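Local coordinates for protein protease LasA (Pseudomonas aeruginosa, PDB 3IT5) that cuts the pentaglycine cross-links of staphylococcal cell walls and degrades host elastin as a secreted zinc metallopeptidase of the M23A family, at residues A[59-67]-A[78-89]; A[38-48]-A[102-110]. One frame throughout, in Å; residues are numbered along the deposited sequence.

Contact 1: A[59-67]-A[78-89]; sequences VRVLSRCQV and NYYHMDQIQVSN
N78 meets Q66 where two neighbouring strands of an antiparallel hairpin run side by side, and the pair shows how a sheet can be tied through its side chains as well as its backbone. N78 ND2 donates to Q66 OE1 at 3.0 Å, arriving from above the carbonyl plane of Q66 with the two amide planes almost perpendicular (81°), while R68 NE holds N78 OD1. Next, Y79 and V67 form a hydrogen-bonded antiparallel pair: Y79 N reaches V67 O at 2.8 Å, and V67 N returns a bond, straighter at its hydrogen, to Y79 O. The ring of Y80 lies obliquely beside the disulfide sulfur of C65, bonded to C111, with SG 3.4 Å from CE1. Past H81, whose backbone leaves the strand path, M82 N donates to C65 O, in the turn S63-Q66 that links strands 57-63 and 66-70.

I85 packs its CD1 against V67 CG2 at 3.5 Å and meets V61 CG1 tip to tip, while a water joins I85 N to R64 O. The side chains of V87 and V59 cross at about a right angle, CG2 against CG1. Finally N89, with CG beside its backbone N (chi1 -74°), turns OD1 back to accept from V61 N at 2.8 Å.

The hairpin of strands 66-70 and 75-83 is flanked by strand 57-63 on one side and strand 121-127 on the other, while V67 and Y79 pack on L99 of strand 98-102.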
loop_
_atom_site.group_PDB
_atom_site.type_symbol
_atom_site.label_atom_id
_atom_site.label_comp_id
_atom_site.label_asym_id
_atom_site.label_seq_id
_atom_site.Cartn_x
_atom_site.Cartn_y
_atom_site.Cartn_z
ATOM N N VAL A 59 -6.127 12.508 -7.132
ATOM C CA VAL A 59 -6.312 11.204 -7.772
ATOM C C VAL A 59 -6.042 11.258 -9.277
ATOM O O VAL A 59 -6.440 12.204 -9.965
ATOM C CB VAL A 59 -7.745 10.648 -7.524
ATOM C CG1 VAL A 59 -7.993 9.360 -8.331
ATOM C CG2 VAL A 59 -7.972 10.395 -6.041
ATOM N N ARG A 60 -5.335 10.244 -9.763
ATOM C CA ARG A 60 -5.301 9.922 -11.180
ATOM C C ARG A 60 -5.795 8.491 -11.337
ATOM O O ARG A 60 -5.206 7.566 -10.777
ATOM C CB ARG A 60 -3.883 10.060 -11.749
ATOM C CG ARG A 60 -3.714 9.558 -13.203
ATOM C CD ARG A 60 -4.332 10.527 -14.218
ATOM N NE ARG A 60 -3.908 10.332 -15.614
ATOM C CZ ARG A 60 -2.725 9.860 -16.016
ATOM N NH1 ARG A 60 -1.782 9.524 -15.143
ATOM N NH2 ARG A 60 -2.470 9.742 -17.314
ATOM N N VAL A 61 -6.888 8.311 -12.076
ATOM C CA VAL A 61 -7.323 6.967 -12.450
ATOM C C VAL A 61 -6.646 6.596 -13.773
ATOM O O VAL A 61 -7.085 7.004 -14.858
ATOM C CB VAL A 61 -8.868 6.826 -12.522
ATOM C CG1 VAL A 61 -9.271 5.390 -12.877
ATOM C CG2 VAL A 61 -9.504 7.224 -11.193
ATOM N N LEU A 62 -5.558 5.838 -13.656
ATOM C CA LEU A 62 -4.747 5.420 -14.804
ATOM C C LEU A 62 -5.439 4.341 -15.636
ATOM O O LEU A 62 -5.233 4.255 -16.845
ATOM C CB LEU A 62 -3.367 4.938 -14.332
ATOM C CG LEU A 62 -2.379 6.044 -13.936
ATOM C CD1 LEU A 62 -1.527 5.650 -12.735
ATOM C CD2 LEU A 62 -1.504 6.436 -15.117
ATOM N N SER A 63 -6.259 3.527 -14.973
ATOM C CA SER A 63 -7.007 2.449 -15.610
ATOM C C SER A 63 -8.017 1.885 -14.612
ATOM O O SER A 63 -8.020 2.282 -13.444
ATOM C CB SER A 63 -6.060 1.339 -16.076
ATOM O OG SER A 63 -5.550 0.611 -14.971
ATOM N N ARG A 64 -8.851 0.950 -15.065
ATOM C CA ARG A 64 -9.838 0.280 -14.199
ATOM C C ARG A 64 -9.216 -0.431 -12.986
ATOM O O ARG A 64 -9.916 -0.767 -12.026
ATOM C CB ARG A 64 -10.691 -0.711 -15.016
ATOM C CG ARG A 64 -9.946 -1.933 -15.567
ATOM C CD ARG A 64 -10.788 -2.705 -16.588
ATOM N NE ARG A 64 -11.836 -3.502 -15.950
ATOM C CZ ARG A 64 -11.802 -4.822 -15.795
ATOM N NH1 ARG A 64 -10.779 -5.533 -16.250
ATOM N NH2 ARG A 64 -12.807 -5.439 -15.188
ATOM N N CYS A 65 -7.902 -0.649 -13.037
ATOM C CA CYS A 65 -7.209 -1.410 -12.004
ATOM C C CYS A 65 -6.001 -0.701 -11.372
ATOM O O CYS A 65 -5.222 -1.325 -10.643
ATOM C CB CYS A 65 -6.804 -2.780 -12.561
ATOM S SG CYS A 65 -5.291 -2.827 -13.534
ATOM N N GLN A 66 -5.854 0.599 -11.637
ATOM C CA GLN A 66 -4.728 1.360 -11.080
ATOM C C GLN A 66 -5.062 2.818 -10.781
ATOM O O GLN A 66 -5.710 3.496 -11.587
ATOM C CB GLN A 66 -3.494 1.281 -11.986
ATOM C CG GLN A 66 -2.187 1.592 -11.254
ATOM C CD GLN A 66 -0.942 1.441 -12.112
ATOM O OE1 GLN A 66 0.101 0.997 -11.623
ATOM N NE2 GLN A 66 -1.033 1.827 -13.382
ATOM N N VAL A 67 -4.587 3.278 -9.619
ATOM C CA VAL A 67 -4.848 4.619 -9.086
ATOM C C VAL A 67 -3.572 5.164 -8.444
ATOM O O VAL A 67 -2.806 4.408 -7.834
ATOM C CB VAL A 67 -5.977 4.590 -8.008
ATOM C CG1 VAL A 67 -6.043 5.903 -7.217
ATOM C CG2 VAL A 67 -7.332 4.301 -8.644
ATOM N N ASN A 78 1.079 4.788 -5.079
ATOM C CA ASN A 78 0.479 4.039 -6.169
ATOM C C ASN A 78 -0.300 2.832 -5.659
ATOM O O ASN A 78 0.072 2.221 -4.658
ATOM C CB ASN A 78 1.547 3.603 -7.169
ATOM C CG ASN A 78 0.990 3.400 -8.560
ATOM O OD1 ASN A 78 0.708 4.364 -9.275
ATOM N ND2 ASN A 78 0.823 2.141 -8.953
ATOM N N TYR A 79 -1.380 2.500 -6.361
ATOM C CA TYR A 79 -2.294 1.438 -5.962
ATOM C C TYR A 79 -2.607 0.592 -7.192
ATOM O O TYR A 79 -3.271 1.057 -8.119
ATOM C CB TYR A 79 -3.584 2.026 -5.375
ATOM C CG TYR A 79 -3.349 3.019 -4.258
ATOM C CD1 TYR A 79 -2.979 4.343 -4.536
ATOM C CD2 TYR A 79 -3.486 2.640 -2.929
ATOM C CE1 TYR A 79 -2.746 5.247 -3.520
ATOM C CE2 TYR A 79 -3.265 3.545 -1.903
ATOM C CZ TYR A 79 -2.892 4.842 -2.203
ATOM O OH TYR A 79 -2.675 5.740 -1.182
ATOM N N TYR A 80 -2.108 -0.641 -7.203
ATOM C CA TYR A 80 -2.322 -1.536 -8.334
ATOM C C TYR A 80 -3.082 -2.772 -7.872
ATOM O O TYR A 80 -3.215 -3.016 -6.667
ATOM C CB TYR A 80 -0.985 -1.892 -9.013
ATOM C CG TYR A 80 -1.124 -2.609 -10.347
ATOM C CD1 TYR A 80 -1.904 -2.074 -11.376
ATOM C CD2 TYR A 80 -0.463 -3.812 -10.584
ATOM C CE1 TYR A 80 -2.028 -2.732 -12.602
ATOM C CE2 TYR A 80 -0.582 -4.477 -11.811
ATOM C CZ TYR A 80 -1.364 -3.935 -12.805
ATOM O OH TYR A 80 -1.481 -4.590 -14.005
ATOM N N HIS A 81 -3.584 -3.542 -8.836
ATOM C CA HIS A 81 -4.520 -4.642 -8.580
ATOM C C HIS A 81 -5.818 -4.110 -7.960
ATOM O O HIS A 81 -6.363 -4.701 -7.033
ATOM C CB HIS A 81 -3.907 -5.729 -7.690
ATOM C CG HIS A 81 -2.587 -6.248 -8.168
ATOM N ND1 HIS A 81 -2.376 -6.691 -9.458
ATOM C CD2 HIS A 81 -1.419 -6.440 -7.508
ATOM C CE1 HIS A 81 -1.127 -7.109 -9.577
ATOM N NE2 HIS A 81 -0.527 -6.970 -8.408
ATOM N N MET A 82 -6.296 -2.986 -8.488
ATOM C CA MET A 82 -7.525 -2.350 -8.016
ATOM C C MET A 82 -8.732 -2.807 -8.824
ATOM O O MET A 82 -8.591 -3.374 -9.909
ATOM C CB MET A 82 -7.407 -0.825 -8.096
ATOM C CG MET A 82 -6.384 -0.204 -7.155
ATOM S SD MET A 82 -6.843 -0.344 -5.421
ATOM C CE MET A 82 -8.345 0.644 -5.357
ATOM N N ASP A 83 -9.918 -2.562 -8.278
ATOM C CA ASP A 83 -11.174 -2.852 -8.957
ATOM C C ASP A 83 -12.231 -1.900 -8.413
ATOM O O ASP A 83 -12.046 -1.314 -7.344
ATOM C CB ASP A 83 -11.581 -4.316 -8.723
ATOM C CG ASP A 83 -12.745 -4.765 -9.607
ATOM O OD1 ASP A 83 -13.003 -4.143 -10.662
ATOM O OD2 ASP A 83 -13.406 -5.759 -9.240
ATOM N N GLN A 84 -13.320 -1.728 -9.163
ATOM C CA GLN A 84 -14.480 -0.959 -8.710
ATOM C C GLN A 84 -14.070 0.435 -8.221
ATOM O O GLN A 84 -14.480 0.889 -7.141
ATOM C CB GLN A 84 -15.243 -1.745 -7.628
ATOM C CG GLN A 84 -15.718 -3.133 -8.089
ATOM C CD GLN A 84 -16.405 -3.940 -6.994
ATOM O OE1 GLN A 84 -16.911 -3.390 -6.019
ATOM N NE2 GLN A 84 -16.432 -5.256 -7.164
ATOM N N ILE A 85 -13.252 1.104 -9.033
ATOM C CA ILE A 85 -12.734 2.431 -8.706
ATOM C C ILE A 85 -13.868 3.443 -8.567
ATOM O O ILE A 85 -14.691 3.610 -9.470
ATOM C CB ILE A 85 -11.667 2.907 -9.724
ATOM C CG1 ILE A 85 -10.517 1.890 -9.786
ATOM C CG2 ILE A 85 -11.151 4.303 -9.348
ATOM C CD1 ILE A 85 -9.341 2.302 -10.669
ATOM N N GLN A 86 -13.916 4.089 -7.407
ATOM C CA GLN A 86 -14.992 5.013 -7.094
ATOM C C GLN A 86 -14.511 6.458 -6.922
ATOM O O GLN A 86 -15.180 7.278 -6.289
ATOM C CB GLN A 86 -15.780 4.527 -5.874
ATOM C CG GLN A 86 -14.987 4.413 -4.589
ATOM C CD GLN A 86 -15.882 4.198 -3.386
ATOM O OE1 GLN A 86 -16.694 3.273 -3.360
ATOM N NE2 GLN A 86 -15.736 5.053 -2.379
ATOM N N VAL A 87 -13.350 6.757 -7.497
ATOM C CA VAL A 87 -12.827 8.127 -7.534
ATOM C C VAL A 87 -12.525 8.528 -8.984
ATOM O O VAL A 87 -12.463 7.663 -9.867
ATOM C CB VAL A 87 -11.588 8.320 -6.614
ATOM C CG1 VAL A 87 -12.016 8.421 -5.144
ATOM C CG2 VAL A 87 -10.565 7.209 -6.814
ATOM N N SER A 88 -12.352 9.826 -9.222
ATOM C CA SER A 88 -12.169 10.355 -10.579
ATOM C C SER A 88 -10.862 11.122 -10.756
ATOM O O SER A 88 -10.215 11.498 -9.777
ATOM C CB SER A 88 -13.340 11.274 -10.956
ATOM O OG SER A 88 -14.584 10.624 -10.774
ATOM N N ASN A 89 -10.488 11.346 -12.015
ATOM C CA ASN A 89 -9.354 12.190 -12.367
ATOM C C ASN A 89 -9.541 13.602 -11.829
ATOM O O ASN A 89 -10.575 14.225 -12.062
ATOM C CB ASN A 89 -9.169 12.239 -13.889
ATOM C CG ASN A 89 -8.593 10.950 -14.454
ATOM O OD1 ASN A 89 -7.687 10.346 -13.870
ATOM N ND2 ASN A 89 -9.114 10.526 -15.602
HETATM O O HOH W 1 -12.907 0.303 -11.754
HETATM O O HOH W 2 1.863 3.398 -12.052
#

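Contact 2: A[38-48]-A[102-110]; sequences SYDWPRWGSAT and YAGNINTAL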
loop_
_atom_site.group_PDB
_atom_site.type_symbol
_atom_site.label_atom_id
_atom_site.label_comp_id
_atom_site.label_asym_id
_atom_site.label_seq_id
_atom_site.Cartn_x
_atom_site.Cartn_y
_atom_site.Cartn_z
ATOM N N SER A 38 -3.369 -7.793 2.129
ATOM C CA SER A 38 -4.669 -8.398 1.917
ATOM C C SER A 38 -5.220 -8.785 3.278
ATOM O O SER A 38 -4.465 -9.226 4.154
ATOM C CB SER A 38 -4.536 -9.635 1.029
ATOM O OG SER A 38 -5.797 -10.212 0.758
ATOM N N TYR A 39 -6.526 -8.613 3.462
ATOM C CA TYR A 39 -7.166 -9.016 4.713
ATOM C C TYR A 39 -6.820 -10.462 5.067
ATOM O O TYR A 39 -6.326 -10.725 6.164
ATOM C CB TYR A 39 -8.693 -8.818 4.672
ATOM C CG TYR A 39 -9.419 -9.614 5.744
ATOM C CD1 TYR A 39 -9.299 -9.275 7.089
ATOM C CD2 TYR A 39 -10.203 -10.718 5.412
ATOM C CE1 TYR A 39 -9.944 -10.013 8.081
ATOM C CE2 TYR A 39 -10.855 -11.467 6.395
ATOM C CZ TYR A 39 -10.724 -11.103 7.728
ATOM O OH TYR A 39 -11.361 -11.831 8.710
ATOM N N ASP A 40 -7.061 -11.382 4.129
ATOM C CA ASP A 40 -6.912 -12.821 4.390
ATOM C C ASP A 40 -6.019 -13.606 3.414
ATOM O O ASP A 40 -5.771 -14.788 3.641
ATOM C CB ASP A 40 -8.293 -13.496 4.497
ATOM C CG ASP A 40 -9.235 -13.118 3.356
ATOM O OD1 ASP A 40 -8.820 -12.371 2.440
ATOM O OD2 ASP A 40 -10.405 -13.558 3.385
ATOM N N TRP A 41 -5.539 -12.949 2.352
ATOM C CA TRP A 41 -4.731 -13.586 1.284
ATOM C C TRP A 41 -5.366 -14.862 0.691
ATOM O O TRP A 41 -4.771 -15.946 0.748
ATOM C CB TRP A 41 -3.289 -13.850 1.755
ATOM C CG TRP A 41 -2.440 -12.610 1.820
ATOM C CD1 TRP A 41 -2.263 -11.793 2.899
ATOM C CD2 TRP A 41 -1.651 -12.050 0.758
ATOM N NE1 TRP A 41 -1.420 -10.755 2.575
ATOM C CE2 TRP A 41 -1.027 -10.891 1.269
ATOM C CE3 TRP A 41 -1.409 -12.418 -0.574
ATOM C CZ2 TRP A 41 -0.180 -10.092 0.496
ATOM C CZ3 TRP A 41 -0.562 -11.620 -1.345
ATOM C CH2 TRP A 41 0.038 -10.470 -0.807
ATOM N N PRO A 42 -6.567 -14.730 0.095
ATOM C CA PRO A 42 -7.354 -15.899 -0.265
ATOM C C PRO A 42 -7.147 -16.338 -1.720
ATOM O O PRO A 42 -6.250 -15.832 -2.402
ATOM C CB PRO A 42 -8.778 -15.389 -0.082
ATOM C CG PRO A 42 -8.690 -13.937 -0.519
ATOM C CD PRO A 42 -7.253 -13.488 -0.312
ATOM N N ARG A 43 -7.979 -17.272 -2.175
ATOM C CA ARG A 43 -8.005 -17.685 -3.574
ATOM C C ARG A 43 -8.775 -16.654 -4.400
ATOM O O ARG A 43 -9.520 -15.843 -3.844
ATOM C CB ARG A 43 -8.682 -19.053 -3.708
ATOM C CG ARG A 43 -8.085 -19.924 -4.784
ATOM C CD ARG A 43 -9.138 -20.676 -5.577
ATOM N NE ARG A 43 -8.677 -20.922 -6.943
ATOM C CZ ARG A 43 -8.527 -22.123 -7.503
ATOM N NH1 ARG A 43 -8.815 -23.237 -6.836
ATOM N NH2 ARG A 43 -8.094 -22.204 -8.752
ATOM N N TRP A 44 -8.603 -16.687 -5.721
ATOM C CA TRP A 44 -9.433 -15.878 -6.619
ATOM C C TRP A 44 -10.908 -16.245 -6.444
ATOM O O TRP A 44 -11.235 -17.353 -6.005
ATOM C CB TRP A 44 -9.013 -16.064 -8.085
ATOM C CG TRP A 44 -7.615 -15.587 -8.398
ATOM C CD1 TRP A 44 -6.544 -16.364 -8.751
ATOM C CD2 TRP A 44 -7.140 -14.232 -8.389
ATOM N NE1 TRP A 44 -5.435 -15.577 -8.962
ATOM C CE2 TRP A 44 -5.773 -14.265 -8.749
ATOM C CE3 TRP A 44 -7.739 -12.992 -8.119
ATOM C CZ2 TRP A 44 -4.990 -13.105 -8.836
ATOM C CZ3 TRP A 44 -6.959 -11.839 -8.200
ATOM C CH2 TRP A 44 -5.598 -11.906 -8.560
ATOM N N GLY A 45 -11.790 -15.308 -6.777
ATOM C CA GLY A 45 -13.223 -15.500 -6.603
ATOM C C GLY A 45 -13.687 -15.314 -5.168
ATOM O O GLY A 45 -14.861 -15.537 -4.859
ATOM N N SER A 46 -12.765 -14.914 -4.294
ATOM C CA SER A 46 -13.077 -14.630 -2.889
ATOM C C SER A 46 -13.537 -13.188 -2.671
ATOM O O SER A 46 -13.399 -12.331 -3.555
ATOM C CB SER A 46 -11.861 -14.907 -1.999
ATOM O OG SER A 46 -11.437 -16.259 -2.075
ATOM N N ALA A 47 -14.078 -12.933 -1.480
ATOM C CA ALA A 47 -14.486 -11.591 -1.074
ATOM C C ALA A 47 -13.270 -10.683 -0.948
ATOM O O ALA A 47 -12.219 -11.108 -0.469
ATOM C CB ALA A 47 -15.253 -11.651 0.250
ATOM N N THR A 48 -13.407 -9.440 -1.402
ATOM C CA THR A 48 -12.321 -8.465 -1.318
ATOM C C THR A 48 -12.751 -7.212 -0.563
ATOM O O THR A 48 -13.947 -6.964 -0.374
ATOM C CB THR A 48 -11.774 -8.063 -2.705
ATOM O OG1 THR A 48 -12.743 -7.271 -3.401
ATOM C CG2 THR A 48 -11.404 -9.298 -3.538
ATOM N N TYR A 102 -9.565 -4.038 -3.752
ATOM C CA TYR A 102 -8.601 -4.835 -4.499
ATOM C C TYR A 102 -9.347 -5.923 -5.265
ATOM O O TYR A 102 -10.428 -6.349 -4.854
ATOM C CB TYR A 102 -7.443 -5.366 -3.637
ATOM C CG TYR A 102 -7.789 -6.271 -2.471
ATOM C CD1 TYR A 102 -8.002 -7.637 -2.658
ATOM C CD2 TYR A 102 -7.839 -5.770 -1.171
ATOM C CE1 TYR A 102 -8.297 -8.475 -1.583
ATOM C CE2 TYR A 102 -8.128 -6.600 -0.087
ATOM C CZ TYR A 102 -8.356 -7.947 -0.300
ATOM O OH TYR A 102 -8.644 -8.767 0.765
ATOM N N ALA A 103 -8.786 -6.343 -6.395
ATOM C CA ALA A 103 -9.500 -7.218 -7.328
ATOM C C ALA A 103 -9.621 -8.663 -6.838
ATOM O O ALA A 103 -8.668 -9.233 -6.297
ATOM C CB ALA A 103 -8.851 -7.162 -8.713
ATOM N N GLY A 104 -10.808 -9.237 -7.026
ATOM C CA GLY A 104 -11.068 -10.644 -6.695
ATOM C C GLY A 104 -11.050 -11.556 -7.910
ATOM O O GLY A 104 -11.395 -12.738 -7.814
ATOM N N ASN A 105 -10.679 -10.998 -9.059
ATOM C CA ASN A 105 -10.462 -11.782 -10.269
ATOM C C ASN A 105 -9.172 -11.367 -10.975
ATOM O O ASN A 105 -8.888 -10.170 -11.113
ATOM C CB ASN A 105 -11.668 -11.710 -11.212
ATOM C CG ASN A 105 -11.916 -10.318 -11.740
ATOM O OD1 ASN A 105 -11.425 -9.962 -12.812
ATOM N ND2 ASN A 105 -12.668 -9.521 -11.001
ATOM N N ILE A 106 -8.397 -12.361 -11.405
ATOM C CA ILE A 106 -7.077 -12.141 -12.008
ATOM C C ILE A 106 -7.140 -11.258 -13.259
ATOM O O ILE A 106 -6.174 -10.581 -13.611
ATOM C CB ILE A 106 -6.378 -13.495 -12.339
ATOM C CG1 ILE A 106 -4.856 -13.311 -12.429
ATOM C CG2 ILE A 106 -6.960 -14.128 -13.616
ATOM C CD1 ILE A 106 -4.051 -14.607 -12.318
ATOM N N ASN A 107 -8.293 -11.279 -13.920
ATOM C CA ASN A 107 -8.496 -10.573 -15.175
ATOM C C ASN A 107 -8.393 -9.069 -14.958
ATOM O O ASN A 107 -7.627 -8.378 -15.641
ATOM C CB ASN A 107 -9.857 -10.961 -15.768
ATOM C CG ASN A 107 -10.195 -12.441 -15.547
ATOM O OD1 ASN A 107 -10.256 -12.923 -14.406
ATOM N ND2 ASN A 107 -10.408 -13.162 -16.630
ATOM N N THR A 108 -9.162 -8.577 -13.992
ATOM C CA THR A 108 -9.099 -7.175 -13.593
ATOM C C THR A 108 -7.780 -6.900 -12.877
ATOM O O THR A 108 -7.118 -5.903 -13.165
ATOM C CB THR A 108 -10.293 -6.789 -12.712
ATOM O OG1 THR A 108 -11.506 -7.167 -13.378
ATOM C CG2 THR A 108 -10.310 -5.285 -12.443
ATOM N N ALA A 109 -7.394 -7.808 -11.979
ATOM C CA ALA A 109 -6.150 -7.696 -11.212
ATOM C C ALA A 109 -4.924 -7.375 -12.067
ATOM O O ALA A 109 -3.982 -6.720 -11.606
ATOM C CB ALA A 109 -5.912 -8.968 -10.398
ATOM N N LEU A 110 -4.944 -7.834 -13.312
ATOM C CA LEU A 110 -3.817 -7.632 -14.206
ATOM C C LEU A 110 -4.245 -6.922 -15.490
ATOM O O LEU A 110 -3.852 -7.319 -16.581
ATOM C CB LEU A 110 -3.123 -8.975 -14.506
ATOM C CG LEU A 110 -2.638 -9.802 -13.306
ATOM C CD1 LEU A 110 -2.269 -11.197 -13.741
ATOM C CD2 LEU A 110 -1.463 -9.141 -12.571
HETATM O O HOH W 3 -9.672 -11.064 0.117
#
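This is a loop-to-loop contact at the zinc-bearing end of the M23 peptidase beta-sheet fold: the loop between strands 34-38 and 50-52 closes against the end of strand 98-102 and the short helix 106-109. In M23 peptidases loops at this end wall the substrate groove, and this one probably does so too; the contact illustrates how segments without regular structure can hold one another through a few well-placed side chains.

W44 makes the apolar half. Its indole lies across I106 at about a right angle, with CB of I106 over the six-membered ring, 3.9 Å from its centroid, in a CH-pi contact. The same face also receives the backbone N of I106, and the far end of the indole, CH2, comes 3.5 Å from A109 CB. Just beyond, G45 N, within the type II turn R43-S46, donates to G104 O at 2.8 Å, nearly along the C=O axis. On the helix side N105 is the N-cap: its OD1 takes bonds from both N and OG1 of T108, fixing the first turn beside the indole.

Y102 makes the other half. T48 places CB over the phenol face, and its hydroxyl, lying between the backbone N and the carbonyl carbon (chi1 70°), donates to Y102 O at 2.9 Å. T48 CG2 also packs tightly on G104 CA, 3.4 Å away. W17 meets the Y102 ring edge-to-face, while Y39 N gives its hydroxyl a weak, long bond. One water, in the plane of the phenol ring, ties this end together: it accepts from Y102 OH at 2.6 Å and donates to D40 OD1 and A47 O.

In the fold
Contact 1 is nested along the chain within the loop that contact 2 closes, and their centres lie 15 Å apart. They meet directly at H81, inferred to act as a proton donor or acceptor: H81 ND1 probably bonds to A109 O at 2.7 Å, and H81 O to A103 N at 3.0 Å. The helix that packs against W44 therefore also appears to orient the ring of H81, whose nearest side-chain atom lies about 5 Å from the zinc ion held by H23, D36 and H122. A disulfide from C65 to C111 ties the turn S63-Q66 of contact 1 to the chain just beyond 102-110. Within 38-48, the ring of W41 meets that of H120, the second proposed catalytic histidine.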